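Local coordinates for protein putative aminomethyltransferase (Leptospirillum rubarum, PDB 3TTG) that probably binds folate as a putative aminomethyltransferase related to the T-protein of the glycine cleavage system, at residues S27-A32 against L225-I230; K34-F39 against E205-N210; D239-A244 against L275-A280. One frame throughout, in Å; residues are numbered along the deposited sequence.

Interaction 1 (S27-A32 against L225-I230); sequences SDTRIA and LTEKGI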
loop_
_atom_site.group_PDB
_atom_site.type_symbol
_atom_site.label_atom_id
_atom_site.label_comp_id
_atom_site.label_asym_id
_atom_site.label_seq_id
_atom_site.Cartn_x
_atom_site.Cartn_y
_atom_site.Cartn_z
ATOM N N SER A 27 1.420 -16.954 -13.428
ATOM C CA SER A 27 0.195 -17.754 -13.460
ATOM C C SER A 27 -0.299 -18.156 -12.048
ATOM O O SER A 27 -1.487 -18.408 -11.872
ATOM C CB SER A 27 0.394 -19.023 -14.302
ATOM O OG SER A 27 1.212 -19.943 -13.605
ATOM N N ASP A 28 0.604 -18.267 -11.077
ATOM C CA ASP A 28 0.207 -18.674 -9.726
ATOM C C ASP A 28 -0.498 -17.538 -8.927
ATOM O O ASP A 28 -0.976 -17.832 -7.838
ATOM C CB ASP A 28 1.380 -19.247 -8.923
ATOM C CG ASP A 28 2.550 -18.318 -8.763
ATOM O OD1 ASP A 28 2.537 -17.241 -9.401
ATOM O OD2 ASP A 28 3.569 -18.754 -8.194
ATOM N N THR A 29 -0.682 -16.294 -9.472
ATOM C CA THR A 29 -1.522 -15.327 -8.726
ATOM C C THR A 29 -2.958 -15.844 -8.710
ATOM O O THR A 29 -3.706 -15.588 -7.769
ATOM C CB THR A 29 -1.450 -13.929 -9.292
ATOM O OG1 THR A 29 -2.118 -13.872 -10.555
ATOM C CG2 THR A 29 -0.019 -13.387 -9.343
ATOM N N ARG A 30 -3.326 -16.676 -9.718
ATOM C CA ARG A 30 -4.680 -17.263 -9.798
ATOM C C ARG A 30 -5.057 -17.988 -8.500
ATOM O O ARG A 30 -6.173 -17.833 -7.998
ATOM C CB ARG A 30 -4.759 -18.261 -10.970
ATOM C CG ARG A 30 -4.645 -17.605 -12.332
ATOM C CD ARG A 30 -4.574 -18.690 -13.408
ATOM N NE ARG A 30 -4.324 -18.187 -14.767
ATOM C CZ ARG A 30 -5.251 -17.701 -15.601
ATOM N NH1 ARG A 30 -6.502 -17.538 -15.198
ATOM N NH2 ARG A 30 -4.920 -17.340 -16.834
ATOM N N ILE A 31 -4.093 -18.722 -7.917
ATOM C CA ILE A 31 -4.324 -19.448 -6.667
ATOM C C ILE A 31 -4.487 -18.440 -5.540
ATOM O O ILE A 31 -5.342 -18.621 -4.668
ATOM C CB ILE A 31 -3.170 -20.446 -6.403
ATOM C CG1 ILE A 31 -3.053 -21.482 -7.549
ATOM C CG2 ILE A 31 -3.330 -21.153 -5.040
ATOM C CD1 ILE A 31 -1.639 -22.229 -7.521
ATOM N N ALA A 32 -3.678 -17.380 -5.519
ATOM C CA ALA A 32 -3.821 -16.392 -4.447
ATOM C C ALA A 32 -5.176 -15.675 -4.507
ATOM O O ALA A 32 -5.762 -15.413 -3.463
ATOM C CB ALA A 32 -2.693 -15.394 -4.482
ATOM N N LEU A 225 -0.581 -7.681 -6.408
ATOM C CA LEU A 225 -0.938 -6.313 -5.968
ATOM C C LEU A 225 -1.329 -5.424 -7.153
ATOM O O LEU A 225 -2.265 -4.602 -7.053
ATOM C CB LEU A 225 0.193 -5.627 -5.190
ATOM C CG LEU A 225 0.608 -6.262 -3.868
ATOM C CD1 LEU A 225 1.764 -5.486 -3.279
ATOM C CD2 LEU A 225 -0.552 -6.403 -2.904
ATOM N N THR A 226 -0.629 -5.582 -8.282
ATOM C CA THR A 226 -0.971 -4.748 -9.483
ATOM C C THR A 226 -2.340 -5.170 -10.041
ATOM O O THR A 226 -3.132 -4.292 -10.435
ATOM C CB THR A 226 0.127 -4.827 -10.547
ATOM O OG1 THR A 226 1.368 -4.579 -9.842
ATOM C CG2 THR A 226 -0.063 -3.757 -11.668
ATOM N N GLU A 227 -2.633 -6.486 -10.045
ATOM C CA GLU A 227 -3.964 -7.008 -10.468
ATOM C C GLU A 227 -5.103 -6.436 -9.584
ATOM O O GLU A 227 -6.201 -6.188 -10.084
ATOM C CB GLU A 227 -3.988 -8.556 -10.450
ATOM C CG GLU A 227 -3.293 -9.178 -11.652
ATOM C CD GLU A 227 -3.017 -10.674 -11.607
ATOM O OE1 GLU A 227 -3.059 -11.264 -10.508
ATOM O OE2 GLU A 227 -2.790 -11.272 -12.679
ATOM N N LYS A 228 -4.824 -6.139 -8.318
ATOM C CA LYS A 228 -5.789 -5.486 -7.393
ATOM C C LYS A 228 -5.788 -3.938 -7.502
ATOM O O LYS A 228 -6.650 -3.295 -6.904
ATOM C CB LYS A 228 -5.535 -5.884 -5.939
ATOM C CG LYS A 228 -5.606 -7.400 -5.716
ATOM C CD LYS A 228 -6.878 -8.100 -6.181
ATOM C CE LYS A 228 -8.136 -7.619 -5.534
ATOM N NZ LYS A 228 -9.322 -8.325 -6.093
ATOM N N GLY A 229 -4.913 -3.377 -8.331
ATOM C CA GLY A 229 -4.818 -1.929 -8.570
ATOM C C GLY A 229 -4.179 -1.125 -7.464
ATOM O O GLY A 229 -4.318 0.106 -7.427
ATOM N N ILE A 230 -3.423 -1.802 -6.574
ATOM C CA ILE A 230 -2.902 -1.191 -5.349
ATOM C C ILE A 230 -1.675 -0.322 -5.614
ATOM O O ILE A 230 -0.613 -0.844 -5.994
ATOM C CB ILE A 230 -2.599 -2.265 -4.251
ATOM C CG1 ILE A 230 -3.912 -2.887 -3.757
ATOM C CG2 ILE A 230 -1.849 -1.693 -3.049
ATOM C CD1 ILE A 230 -3.726 -4.265 -3.120
HETATM O O HOH W 1 -1.531 -13.578 -13.286
#

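Interaction 2 (K34-F39 against E205-N210); sequences KKFGLF and EDFTSN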
loop_
_atom_site.group_PDB
_atom_site.type_symbol
_atom_site.label_atom_id
_atom_site.label_comp_id
_atom_site.label_asym_id
_atom_site.label_seq_id
_atom_site.Cartn_x
_atom_site.Cartn_y
_atom_site.Cartn_z
ATOM N N LYS A 34 -8.027 -16.980 -5.605
ATOM C CA LYS A 34 -9.083 -17.941 -5.285
ATOM C C LYS A 34 -8.965 -18.483 -3.845
ATOM O O LYS A 34 -9.981 -18.767 -3.231
ATOM C CB LYS A 34 -9.023 -19.106 -6.294
ATOM C CG LYS A 34 -10.313 -19.922 -6.402
ATOM C CD LYS A 34 -10.089 -21.336 -6.995
ATOM C CE LYS A 34 -10.167 -22.452 -5.968
ATOM N NZ LYS A 34 -9.754 -23.766 -6.542
ATOM N N LYS A 35 -7.746 -18.719 -3.360
ATOM C CA LYS A 35 -7.511 -19.251 -2.007
ATOM C C LYS A 35 -6.711 -18.243 -1.184
ATOM O O LYS A 35 -7.285 -17.387 -0.494
ATOM C CB LYS A 35 -6.819 -20.624 -2.107
ATOM C CG LYS A 35 -7.710 -21.654 -2.853
ATOM C CD LYS A 35 -7.466 -23.093 -2.458
ATOM C CE LYS A 35 -7.839 -24.060 -3.557
ATOM N NZ LYS A 35 -7.521 -25.471 -3.208
ATOM N N PHE A 36 -5.407 -18.345 -1.206
ATOM C CA PHE A 36 -4.557 -17.393 -0.504
ATOM C C PHE A 36 -3.143 -17.534 -0.991
ATOM O O PHE A 36 -2.764 -18.577 -1.535
ATOM C CB PHE A 36 -4.620 -17.522 1.052
ATOM C CG PHE A 36 -3.959 -18.766 1.608
ATOM C CD1 PHE A 36 -2.616 -18.762 1.965
ATOM C CD2 PHE A 36 -4.663 -19.949 1.720
ATOM C CE1 PHE A 36 -2.006 -19.921 2.437
ATOM C CE2 PHE A 36 -4.043 -21.104 2.181
ATOM C CZ PHE A 36 -2.730 -21.070 2.557
ATOM N N GLY A 37 -2.407 -16.454 -0.807
ATOM C CA GLY A 37 -1.016 -16.362 -1.167
ATOM C C GLY A 37 -0.245 -15.983 0.061
ATOM O O GLY A 37 -0.708 -15.186 0.876
ATOM N N LEU A 38 0.953 -16.503 0.152
ATOM C CA LEU A 38 1.912 -16.268 1.235
ATOM C C LEU A 38 3.164 -15.644 0.643
ATOM O O LEU A 38 3.654 -16.115 -0.398
ATOM C CB LEU A 38 2.178 -17.647 1.852
ATOM C CG LEU A 38 3.217 -17.788 2.908
ATOM C CD1 LEU A 38 2.912 -16.917 4.095
ATOM C CD2 LEU A 38 3.302 -19.195 3.334
ATOM N N PHE A 39 3.685 -14.562 1.279
ATOM C CA PHE A 39 4.861 -13.853 0.810
ATOM C C PHE A 39 5.781 -13.477 1.953
ATOM O O PHE A 39 5.323 -12.892 2.940
ATOM C CB PHE A 39 4.434 -12.584 0.035
ATOM C CG PHE A 39 5.595 -11.757 -0.461
ATOM C CD1 PHE A 39 6.485 -12.271 -1.401
ATOM C CD2 PHE A 39 5.792 -10.457 -0.006
ATOM C CE1 PHE A 39 7.546 -11.504 -1.870
ATOM C CE2 PHE A 39 6.851 -9.689 -0.482
ATOM C CZ PHE A 39 7.741 -10.220 -1.385
ATOM N N GLU A 205 4.059 -23.406 5.935
ATOM C CA GLU A 205 4.370 -24.290 4.798
ATOM C C GLU A 205 3.431 -25.503 4.801
ATOM O O GLU A 205 2.949 -25.914 3.748
ATOM C CB GLU A 205 5.846 -24.768 4.843
ATOM C CG GLU A 205 6.866 -23.716 4.423
ATOM C CD GLU A 205 8.303 -23.981 4.843
ATOM O OE1 GLU A 205 8.604 -25.102 5.322
ATOM O OE2 GLU A 205 9.137 -23.059 4.677
ATOM N N ASP A 206 3.162 -26.062 5.996
ATOM C CA ASP A 206 2.229 -27.182 6.170
ATOM C C ASP A 206 0.817 -26.751 5.765
ATOM O O ASP A 206 0.171 -27.416 4.964
ATOM C CB ASP A 206 2.204 -27.685 7.634
ATOM C CG ASP A 206 3.512 -28.262 8.175
ATOM O OD1 ASP A 206 4.392 -28.621 7.355
ATOM O OD2 ASP A 206 3.644 -28.375 9.426
ATOM N N PHE A 207 0.365 -25.608 6.280
ATOM C CA PHE A 207 -0.962 -25.088 5.979
ATOM C C PHE A 207 -1.125 -24.828 4.499
ATOM O O PHE A 207 -2.157 -25.167 3.933
ATOM C CB PHE A 207 -1.264 -23.806 6.770
ATOM C CG PHE A 207 -2.738 -23.509 6.812
ATOM C CD1 PHE A 207 -3.545 -24.065 7.789
ATOM C CD2 PHE A 207 -3.330 -22.731 5.836
ATOM C CE1 PHE A 207 -4.916 -23.807 7.813
ATOM C CE2 PHE A 207 -4.696 -22.468 5.865
ATOM C CZ PHE A 207 -5.481 -22.992 6.865
ATOM N N THR A 208 -0.097 -24.276 3.858
ATOM C CA THR A 208 -0.117 -23.986 2.423
ATOM C C THR A 208 -0.265 -25.265 1.609
ATOM O O THR A 208 -1.144 -25.328 0.756
ATOM C CB THR A 208 1.153 -23.195 2.014
ATOM O OG1 THR A 208 1.024 -21.875 2.532
ATOM C CG2 THR A 208 1.326 -23.099 0.550
ATOM N N SER A 209 0.581 -26.261 1.870
ATOM C CA SER A 209 0.564 -27.534 1.161
ATOM C C SER A 209 -0.770 -28.309 1.379
ATOM O O SER A 209 -1.259 -28.956 0.455
ATOM C CB SER A 209 1.742 -28.398 1.622
ATOM O OG SER A 209 1.726 -29.682 1.022
ATOM N N ASN A 210 -1.337 -28.239 2.594
ATOM C CA ASN A 210 -2.564 -28.967 2.932
ATOM C C ASN A 210 -3.816 -28.301 2.398
ATOM O O ASN A 210 -4.702 -28.997 1.912
ATOM C CB ASN A 210 -2.696 -29.122 4.453
ATOM C CG ASN A 210 -1.660 -30.042 5.060
ATOM O OD1 ASN A 210 -1.041 -30.874 4.390
ATOM N ND2 ASN A 210 -1.466 -29.927 6.352
#

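Interaction 3 (D239-A244 against L275-A280); sequences DSFFPA and LNRSLA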
loop_
_atom_site.group_PDB
_atom_site.type_symbol
_atom_site.label_atom_id
_atom_site.label_comp_id
_atom_site.label_asym_id
_atom_site.label_seq_id
_atom_site.Cartn_x
_atom_site.Cartn_y
_atom_site.Cartn_z
ATOM N N ASP A 239 6.878 12.049 -3.368
ATOM C CA ASP A 239 6.713 13.497 -3.251
ATOM C C ASP A 239 6.380 14.240 -4.531
ATOM O O ASP A 239 6.195 15.419 -4.433
ATOM C CB ASP A 239 7.880 14.171 -2.557
ATOM C CG ASP A 239 9.207 14.210 -3.277
ATOM O OD1 ASP A 239 9.258 13.806 -4.450
ATOM O OD2 ASP A 239 10.195 14.659 -2.665
ATOM N N SER A 240 6.205 13.563 -5.662
ATOM C CA SER A 240 5.655 14.165 -6.858
ATOM C C SER A 240 4.128 14.205 -6.758
ATOM O O SER A 240 3.503 14.901 -7.530
ATOM C CB SER A 240 6.054 13.362 -8.096
ATOM O OG SER A 240 7.456 13.409 -8.254
ATOM N N PHE A 241 3.509 13.398 -5.867
ATOM C CA PHE A 241 2.039 13.284 -5.890
ATOM C C PHE A 241 1.315 13.698 -4.638
ATOM O O PHE A 241 1.884 13.731 -3.560
ATOM C CB PHE A 241 1.672 11.840 -6.197
ATOM C CG PHE A 241 2.322 11.374 -7.489
ATOM C CD1 PHE A 241 1.911 11.880 -8.719
ATOM C CD2 PHE A 241 3.405 10.510 -7.466
ATOM C CE1 PHE A 241 2.582 11.527 -9.893
ATOM C CE2 PHE A 241 3.996 10.065 -8.661
ATOM C CZ PHE A 241 3.661 10.638 -9.841
ATOM N N PHE A 242 0.012 13.971 -4.807
ATOM C CA PHE A 242 -0.911 14.302 -3.712
ATOM C C PHE A 242 -1.710 13.101 -3.347
ATOM O O PHE A 242 -2.007 12.304 -4.237
ATOM C CB PHE A 242 -1.886 15.380 -4.109
ATOM C CG PHE A 242 -1.272 16.717 -4.475
ATOM C CD1 PHE A 242 -0.533 17.428 -3.555
ATOM C CD2 PHE A 242 -1.541 17.310 -5.692
ATOM C CE1 PHE A 242 -0.007 18.683 -3.868
ATOM C CE2 PHE A 242 -1.010 18.563 -6.007
ATOM C CZ PHE A 242 -0.290 19.260 -5.070
ATOM N N PRO A 243 -2.168 12.972 -2.089
ATOM C CA PRO A 243 -3.041 11.815 -1.721
ATOM C C PRO A 243 -4.287 11.660 -2.610
ATOM O O PRO A 243 -4.627 10.536 -3.009
ATOM C CB PRO A 243 -3.453 12.169 -0.279
ATOM C CG PRO A 243 -2.355 12.953 0.240
ATOM C CD PRO A 243 -1.925 13.841 -0.911
ATOM N N ALA A 244 -4.964 12.758 -2.936
ATOM C CA ALA A 244 -6.159 12.680 -3.806
ATOM C C ALA A 244 -5.813 12.259 -5.240
ATOM O O ALA A 244 -6.577 11.516 -5.847
ATOM C CB ALA A 244 -6.893 13.964 -3.821
ATOM N N LEU A 275 -8.622 18.476 -9.565
ATOM C CA LEU A 275 -7.721 17.367 -9.665
ATOM C C LEU A 275 -7.324 17.230 -11.161
ATOM O O LEU A 275 -8.166 16.919 -12.006
ATOM C CB LEU A 275 -8.419 16.113 -9.110
ATOM C CG LEU A 275 -7.462 15.004 -8.725
ATOM C CD1 LEU A 275 -6.919 15.235 -7.353
ATOM C CD2 LEU A 275 -8.107 13.624 -8.907
ATOM N N ASN A 276 -6.070 17.508 -11.478
ATOM C CA ASN A 276 -5.568 17.491 -12.854
ATOM C C ASN A 276 -5.249 16.075 -13.368
ATOM O O ASN A 276 -5.321 15.827 -14.568
ATOM C CB ASN A 276 -4.307 18.341 -12.960
ATOM C CG ASN A 276 -4.544 19.821 -12.749
ATOM O OD1 ASN A 276 -5.508 20.404 -13.263
ATOM N ND2 ASN A 276 -3.634 20.480 -12.043
ATOM N N ARG A 277 -4.830 15.181 -12.467
ATOM C CA ARG A 277 -4.489 13.837 -12.831
ATOM C C ARG A 277 -4.950 12.896 -11.745
ATOM O O ARG A 277 -5.188 13.335 -10.620
ATOM C CB ARG A 277 -3.003 13.730 -13.107
ATOM C CG ARG A 277 -2.145 14.142 -11.974
ATOM C CD ARG A 277 -0.719 14.183 -12.385
ATOM N NE ARG A 277 0.117 14.617 -11.276
ATOM C CZ ARG A 277 1.441 14.643 -11.306
ATOM N NH1 ARG A 277 2.095 14.254 -12.397
ATOM N NH2 ARG A 277 2.126 15.054 -10.247
ATOM N N SER A 278 -5.150 11.627 -12.097
ATOM C CA SER A 278 -5.668 10.622 -11.178
ATOM C C SER A 278 -5.073 9.260 -11.451
ATOM O O SER A 278 -4.703 8.962 -12.576
ATOM C CB SER A 278 -7.193 10.543 -11.236
ATOM O OG SER A 278 -7.619 10.275 -12.555
ATOM N N LEU A 279 -4.987 8.423 -10.398
ATOM C CA LEU A 279 -4.453 7.092 -10.503
ATOM C C LEU A 279 -5.272 6.308 -11.493
ATOM O O LEU A 279 -6.499 6.277 -11.362
ATOM C CB LEU A 279 -4.456 6.377 -9.134
ATOM C CG LEU A 279 -3.819 4.961 -9.125
ATOM C CD1 LEU A 279 -2.313 5.067 -8.963
ATOM C CD2 LEU A 279 -4.466 4.076 -8.048
ATOM N N ALA A 280 -4.601 5.669 -12.470
ATOM C CA ALA A 280 -5.248 4.874 -13.509
ATOM C C ALA A 280 -4.564 3.539 -13.734
ATOM O O ALA A 280 -3.395 3.350 -13.398
ATOM C CB ALA A 280 -5.267 5.662 -14.814
#

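Interaction 1 (S27-A32 against L225-I230)
T29 and E227 meet through a direct hydrogen bond, a shared water and a little close packing. The direct bond runs from T29 OG1, the donor, to E227 OE1 at 2.8 Å, and it uses the syn lone pair of OE1, on the side of the other carboxylate oxygen. A chi1 of 71° sets OG1 between the backbone N and the carbonyl carbon of T29, while the E227 chain runs extended beyond CG to reach it. Water 1 closes a second path: it donates to T29 OG1 at 2.8 Å and to E227 OE2 at 2.7 Å. The hydroxyl therefore donates a hydrogen bond to one carboxylate oxygen and accepts one from the water that binds the other. Packing adds little beyond this, with T29 CB 3.3 Å from E227 OE1. Both side chains are buried, and further groups share the carboxylate: H33 NE2 bonds to OE1 and S316 OG to OE2. Four partners thus fix its rotation, and the nearby histidine and the hydroxyls would probably stabilise its negative charge.

Behind E227 the chain turns off its helix in a Schellman motif. G229 N bonds to T226 O at 2.9 Å and I230 N to L225 O at 3.1 Å, and G229 takes the positive phi (75°) that the motif requires.

Two helices are joined here, T29 lying at the start of helix 29-34 and E227 at the end of helix 218-227. T29 also rests on A223 and Y224 of the latter, S316 belongs to strand 306-316 of the C-terminal barrel, and the neighbouring A32 leans on V214 in the edge strand 214-215.

Interaction 2 (K34-F39 against E205-N210)
The hydroxyl oxygen of T208, OG1, is hemmed in by two apolar side chains and tied back to its own helix. F36 CE1 lies 3.6 Å from T208 OG1, near the plane of the F36 ring and at its edge; L38 CD2 approaches T208 OG1 at the same 3.6 Å. The polar need of this oxygen is met within the helix, by a hydrogen bond to L204 O. A chi1 of -72° puts OG1 anti to the carbonyl carbon, where it can turn back to L204 O while still facing F36 and L38.

Next to T208, F207 extends the apolar surface. F36 CZ comes in the plane of the F207 ring, at its edge, 3.7 Å from F207 CD2. The two rings are inclined by 47°, with centroids 5.9 Å apart. Here helix 197-211 packs on one face of the mixed sheet in which strand 37-39 runs between 135-141 and 214-215, in the region of the folate-binding family. F36 and L38 present their side chains to this helix, whereas F39, turned the other way, stacks its ring on Y221 of helix 218-227. V148 of helix 145-152 touches both F36 and F207, giving the two rings a common neighbour, and L38 settles against I138 and L140 of strand 135-141.

Interaction 3 (D239-A244 against L275-A280)
The loop 239-244, from the folate-binding region, meets the start of strand 277-284 in the C-terminal barrel; R277 makes one half of the meeting by reaching F241 and the carbonyl of S240, and L275 with A244 makes the other. The R277 chain runs extended from CG to NE after a chi1 of 58°, which carries the guanidinium across to the loop. One face of that group receives the rim of the F241 ring: F241 CE1 stands 3.4 Å above its plane, offset toward the rim, and R277 CZ is 3.6 Å from F241 CE1. The two planes are inclined by 49°, and the side chains cross at about a right angle. S240 O lies at the guanidinium edge, 3.0 Å from R277 NH2, but the angle is too poor for a hydrogen bond. The firm polar tie of R277 is a salt bridge from NE to E245 OE2; the other oxygen of E245 accepts the F242 N-H. With R277 cut back to an alanine, the E245 carboxylate is likely to lose its charged mate and the rim of F241 the group lying against it.

F241 is itself held by S240 CB, 3.8 Å above the centre of one ring face, and by a stack with Y327. Farther along, A244 CB touches L275 CD1 at 3.8 Å, and L269 of helix 263-271 packs on both residues. Such a seam, with a loop of the folate-binding part laid against a barrel strand, is consistent with the multidomain, cloverleaf-like fold of glycine cleavage T-proteins.

How the interactions relate
Interactions 1 and 2 are neighbours, their centres about 14 Å apart. Helix 29-34 is followed, after two residues, by strand 37-39, A32 packs on G37, and the pair 34-39 with 205-210 falls between the two segments of interaction 1 in sequence. Helix 218-227 supplies E227 to interaction 1 and, through Y221, stacks on F39 of interaction 2. Interaction 3 comes later in the chain, its centre about 24 Å from that of interaction 1, with G229 and L279 packing between them. Interactions 2 and 3 lie on opposite sides of the chain's centre, about 35 Å between centres. Interaction 3 spans the two family regions, while interactions 1 and 2 tie together parts of the folate-binding one.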